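Local coordinates for protein oxidoreductase (Listeria innocua, PDB 3E18) that binds NAD in a Rossmann-fold domain and is probably a dehydrogenase of the GFO/IDH/MocA family, its substrate not established, at residues V196-S201 with F339-T344; K261-A266 with A291-S296. One frame throughout, in Å; residues are numbered along the deposited sequence. Where two conformers were deposited one is given.

Contact 1 (V196-S201 with F339-T344); sequences VSANLS and FEAAET
Leu200 and Ala342 make the tightest side-chain contact between strand 193-201 and the last turns of helix 325-344, with Leu200 CG 3.7 Å from Ala342 CB. With CG anti to the carbonyl carbon (chi1 -54°) and the chain extended beyond it, Leu200 carries CD1 on to Phe339. Leu200 CD1 comes to the edge of the Phe339 ring, near its plane, 4.1 Å from Phe339 CD1, and the two side chains stand at about a right angle. The CA-CB bond of Phe339 points away from the strand; chi1 of -83° puts CG beside the backbone N, bringing the ring round to Leu200. Val174 of helix 173-188 touches both side chains.

Two residues earlier in the strand, Ala198 CB faces both helix alanines, 4.3 Å from Ala341 CB and 4.4 Å from Ala342 CB. These small side chains let the axes of segments 196-201 and 339-344 approach to 6.3 Å, with 67° between their directions. Ala341 CB rests against the strand backbone, 3.7 Å from Val196 O, while Ala342 CA brings a C-H to Ala198 O. Apolar side chains, a ring edge and a CA-H...O contact hold strand and helix, and the fit rests on shape rather than directed polar bonds between the segments.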
loop_
_atom_site.group_PDB
_atom_site.type_symbol
_atom_site.label_atom_id
_atom_site.label_comp_id
_atom_site.label_asym_id
_atom_site.label_seq_id
_atom_site.Cartn_x
_atom_site.Cartn_y
_atom_site.Cartn_z
ATOM N N VAL A 196 0.782 10.631 -9.973
ATOM C CA VAL A 196 1.820 9.822 -9.302
ATOM C C VAL A 196 2.164 10.477 -7.972
ATOM O O VAL A 196 2.439 11.681 -7.932
ATOM C CB VAL A 196 3.158 9.819 -10.104
ATOM C CG1 VAL A 196 4.124 8.774 -9.557
ATOM C CG2 VAL A 196 2.931 9.618 -11.570
ATOM N N SER A 197 2.188 9.697 -6.892
ATOM C CA SER A 197 2.783 10.162 -5.651
ATOM C C SER A 197 3.845 9.110 -5.360
ATOM O O SER A 197 3.722 7.989 -5.817
ATOM C CB SER A 197 1.743 10.199 -4.534
ATOM O OG SER A 197 1.244 8.913 -4.212
ATOM N N ALA A 198 4.879 9.482 -4.641
ATOM C CA ALA A 198 5.980 8.542 -4.359
ATOM C C ALA A 198 6.727 8.963 -3.141
ATOM O O ALA A 198 6.713 10.133 -2.755
ATOM C CB ALA A 198 6.956 8.456 -5.560
ATOM N N ASN A 199 7.380 7.988 -2.525
ATOM C CA ASN A 199 8.285 8.258 -1.424
ATOM C C ASN A 199 9.446 7.310 -1.598
ATOM O O ASN A 199 9.271 6.170 -2.015
ATOM C CB ASN A 199 7.566 8.133 -0.052
ATOM C CG ASN A 199 8.379 7.323 0.969
ATOM O OD1 ASN A 199 9.370 7.809 1.551
ATOM N ND2 ASN A 199 7.931 6.089 1.221
ATOM N N LEU A 200 10.646 7.822 -1.353
ATOM C CA LEU A 200 11.860 7.033 -1.530
ATOM C C LEU A 200 12.406 6.594 -0.183
ATOM O O LEU A 200 12.229 7.275 0.826
ATOM C CB LEU A 200 12.934 7.848 -2.263
ATOM C CG LEU A 200 12.626 8.507 -3.608
ATOM C CD1 LEU A 200 13.801 9.368 -4.090
ATOM C CD2 LEU A 200 12.257 7.478 -4.650
ATOM N N SER A 201 13.100 5.469 -0.170
ATOM C CA SER A 201 13.752 5.020 1.048
ATOM C C SER A 201 15.239 5.346 1.020
ATOM O O SER A 201 15.919 5.050 0.044
ATOM C CB SER A 201 13.559 3.519 1.230
ATOM O OG SER A 201 14.364 3.053 2.300
ATOM N N PHE A 339 10.440 10.902 -9.208
ATOM C CA PHE A 339 11.505 11.631 -8.518
ATOM C C PHE A 339 11.053 13.009 -8.059
ATOM O O PHE A 339 11.354 13.437 -6.940
ATOM C CB PHE A 339 12.729 11.733 -9.410
ATOM C CG PHE A 339 13.589 10.513 -9.365
ATOM C CD1 PHE A 339 14.004 9.994 -8.139
ATOM C CD2 PHE A 339 13.993 9.884 -10.531
ATOM C CE1 PHE A 339 14.798 8.868 -8.082
ATOM C CE2 PHE A 339 14.814 8.751 -10.477
ATOM C CZ PHE A 339 15.210 8.251 -9.256
ATOM N N GLU A 340 10.303 13.679 -8.926
ATOM C CA GLU A 340 9.711 14.965 -8.609
ATOM C C GLU A 340 8.699 14.854 -7.457
ATOM O O GLU A 340 8.711 15.681 -6.533
ATOM C CB GLU A 340 9.041 15.547 -9.853
ATOM C CG GLU A 340 8.492 16.961 -9.635
ATOM C CD GLU A 340 7.564 17.425 -10.740
ATOM O OE1 GLU A 340 7.635 16.894 -11.875
ATOM O OE2 GLU A 340 6.756 18.338 -10.470
ATOM N N ALA A 341 7.838 13.835 -7.508
ATOM C CA ALA A 341 6.819 13.613 -6.476
ATOM C C ALA A 341 7.451 13.401 -5.115
ATOM O O ALA A 341 7.021 13.987 -4.122
ATOM C CB ALA A 341 5.909 12.418 -6.851
ATOM N N ALA A 342 8.496 12.587 -5.068
ATOM C CA ALA A 342 9.184 12.338 -3.809
ATOM C C ALA A 342 10.003 13.530 -3.279
ATOM O O ALA A 342 10.027 13.785 -2.074
ATOM C CB ALA A 342 10.049 11.123 -3.944
ATOM N N GLU A 343 10.676 14.254 -4.167
ATOM C CA GLU A 343 11.477 15.405 -3.730
ATOM C C GLU A 343 10.619 16.604 -3.293
ATOM O O GLU A 343 11.003 17.331 -2.391
ATOM C CB GLU A 343 12.544 15.796 -4.775
ATOM C CG GLU A 343 12.084 16.733 -5.885
ATOM C CD GLU A 343 13.130 17.782 -6.257
ATOM O OE1 GLU A 343 14.021 18.072 -5.425
ATOM O OE2 GLU A 343 13.049 18.327 -7.381
ATOM N N THR A 344 9.448 16.788 -3.899
ATOM C CA THR A 344 8.583 17.886 -3.508
ATOM C C THR A 344 7.475 17.467 -2.531
ATOM O O THR A 344 6.696 18.317 -2.091
ATOM C CB THR A 344 7.948 18.571 -4.730
ATOM O OG1 THR A 344 7.084 17.649 -5.403
ATOM C CG2 THR A 344 9.034 19.057 -5.702
#

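Contact 2 (K261-A266 with A291-S296); sequences KPTALA and ATNTLS
Thr263 lays its side chain against the backbone of Ala291 and Thr292, just where the strand pair 257-262 and 292-295 gives out. Thr263 CB lies 3.9 Å from Ala291 O. Thr263 OG1, held between the backbone N and the carbonyl carbon (chi1 72°), lies 3.5 Å from Ala291 O, accepts from Leu265 N at 3.0 Å and is also hydrogen-bonded to Glu290 O. Thr263 CG2, anti to the carbonyl carbon, lies 3.6 Å from Thr292 C and 3.4 Å from Asn293 ND2. The Thr263 and Asn293 side chains cross at about a right angle.

The OG1 bond to Leu265 N makes an ST turn, overlapping a type I beta turn from Thr263 to Ala266 that carries the chain away from strand 257-262, next to the outermost strand 292-295 in the large mixed sheet. Behind it, Lys261 and Asn293 form an antiparallel hydrogen-bonded pair, Lys261 N to Asn293 O at 2.9 Å and Asn293 N to Lys261 O at 2.8 Å. Thr263 N adds a third bond, to Ala291 O. On the face shared with Asn293, Lys261 passes CD within 3.8 Å of Leu295 CD1, then bends so that NZ hydrogen-bonds the backbone O of Glu245 and Thr142.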
loop_
_atom_site.group_PDB
_atom_site.type_symbol
_atom_site.label_atom_id
_atom_site.label_comp_id
_atom_site.label_asym_id
_atom_site.label_seq_id
_atom_site.Cartn_x
_atom_site.Cartn_y
_atom_site.Cartn_z
ATOM N N LYS A 261 -12.617 -15.931 -6.211
ATOM C CA LYS A 261 -13.669 -15.186 -6.907
ATOM C C LYS A 261 -14.985 -15.348 -6.175
ATOM O O LYS A 261 -15.209 -16.381 -5.563
ATOM C CB LYS A 261 -13.867 -15.764 -8.319
ATOM C CG LYS A 261 -12.701 -15.592 -9.303
ATOM C CD LYS A 261 -12.943 -16.367 -10.622
ATOM C CE LYS A 261 -14.207 -15.898 -11.353
ATOM N NZ LYS A 261 -14.079 -14.501 -11.815
ATOM N N PRO A 262 -15.892 -14.351 -6.273
ATOM C CA PRO A 262 -17.246 -14.515 -5.752
ATOM C C PRO A 262 -18.092 -15.458 -6.624
ATOM O O PRO A 262 -17.855 -15.564 -7.829
ATOM C CB PRO A 262 -17.827 -13.100 -5.845
ATOM C CG PRO A 262 -17.088 -12.470 -6.976
ATOM C CD PRO A 262 -15.688 -13.024 -6.881
ATOM N N THR A 263 -19.062 -16.130 -6.007
ATOM C CA THR A 263 -20.076 -16.895 -6.740
ATOM C C THR A 263 -21.376 -16.110 -6.739
ATOM O O THR A 263 -21.489 -15.096 -6.039
ATOM C CB THR A 263 -20.384 -18.239 -6.087
ATOM O OG1 THR A 263 -21.124 -18.029 -4.879
ATOM C CG2 THR A 263 -19.113 -19.001 -5.743
ATOM N N ALA A 264 -22.366 -16.598 -7.489
ATOM C CA ALA A 264 -23.718 -16.010 -7.496
ATOM C C ALA A 264 -24.477 -16.210 -6.175
ATOM O O ALA A 264 -25.527 -15.605 -5.972
ATOM C CB ALA A 264 -24.535 -16.571 -8.652
ATOM N N LEU A 265 -23.948 -17.059 -5.291
ATOM C CA LEU A 265 -24.573 -17.333 -3.990
ATOM C C LEU A 265 -24.107 -16.387 -2.884
ATOM O O LEU A 265 -24.662 -16.403 -1.779
ATOM C CB LEU A 265 -24.303 -18.771 -3.541
ATOM C CG LEU A 265 -24.594 -19.946 -4.482
ATOM C CD1 LEU A 265 -24.137 -21.240 -3.827
ATOM C CD2 LEU A 265 -26.062 -20.017 -4.868
ATOM N N ALA A 266 -23.085 -15.583 -3.181
ATOM C CA ALA A 266 -22.527 -14.619 -2.225
ATOM C C ALA A 266 -23.529 -13.546 -1.790
ATOM O O ALA A 266 -23.496 -13.099 -0.642
ATOM C CB ALA A 266 -21.266 -13.971 -2.795
ATOM N N ALA A 291 -20.029 -18.791 -0.818
ATOM C CA ALA A 291 -19.849 -17.449 -1.405
ATOM C C ALA A 291 -18.674 -17.288 -2.383
ATOM O O ALA A 291 -18.644 -16.344 -3.169
ATOM C CB ALA A 291 -19.747 -16.407 -0.286
ATOM N N THR A 292 -17.683 -18.169 -2.309
ATOM C CA THR A 292 -16.492 -18.007 -3.135
ATOM C C THR A 292 -16.033 -19.298 -3.814
ATOM O O THR A 292 -16.355 -20.412 -3.369
ATOM C CB THR A 292 -15.270 -17.444 -2.334
ATOM O OG1 THR A 292 -14.817 -18.420 -1.392
ATOM C CG2 THR A 292 -15.600 -16.137 -1.610
ATOM N N ASN A 293 -15.275 -19.124 -4.890
ATOM C CA ASN A 293 -14.515 -20.200 -5.519
ATOM C C ASN A 293 -13.024 -19.914 -5.449
ATOM O O ASN A 293 -12.599 -18.783 -5.658
ATOM C CB ASN A 293 -14.894 -20.327 -6.992
ATOM C CG ASN A 293 -16.253 -20.955 -7.196
ATOM O OD1 ASN A 293 -16.597 -21.944 -6.550
ATOM N ND2 ASN A 293 -17.037 -20.382 -8.111
ATOM N N THR A 294 -12.225 -20.938 -5.190
ATOM C CA THR A 294 -10.780 -20.776 -5.219
ATOM C C THR A 294 -10.194 -21.512 -6.415
ATOM O O THR A 294 -10.481 -22.695 -6.632
ATOM C CB THR A 294 -10.151 -21.279 -3.924
ATOM O OG1 THR A 294 -10.712 -20.543 -2.838
ATOM C CG2 THR A 294 -8.648 -21.082 -3.934
ATOM N N LEU A 295 -9.380 -20.793 -7.188
ATOM C CA LEU A 295 -8.828 -21.290 -8.438
ATOM C C LEU A 295 -7.307 -21.236 -8.418
ATOM O O LEU A 295 -6.707 -20.428 -7.709
ATOM C CB LEU A 295 -9.315 -20.444 -9.618
ATOM C CG LEU A 295 -10.772 -20.395 -10.085
ATOM C CD1 LEU A 295 -11.702 -19.678 -9.121
ATOM C CD2 LEU A 295 -10.803 -19.679 -11.418
ATOM N N SER A 296 -6.692 -22.088 -9.225
ATOM C CA SER A 296 -5.271 -21.976 -9.524
ATOM C C SER A 296 -5.052 -20.760 -10.406
ATOM O O SER A 296 -5.983 -20.302 -11.085
ATOM C CB SER A 296 -4.768 -23.235 -10.236
ATOM O OG SER A 296 -4.610 -24.298 -9.315
#

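In the fold
Both contacts involve the large mixed sheet of the C-terminal domain, but at distant places: their centres are 38 Å apart and their nearest atoms about 28 Å. Contact 1, partly buried, packs a helix across one face of strand 193-201, beside 348-349, the end strand farther from contact 2; contact 2 lies at the surface and pairs strand 292-295, outermost within the chain, with its neighbour 257-262. Apolar side chains carry the first, backbone hydrogen bonds the second. Both come near the second subunit: Ser197 packs on Ser197 of the other chain, Pro262 and Thr292 on its Phe233. The NAD lies about 13 Å from the Phe339 side chain, whereas contact 2 is remote from the annotated sites.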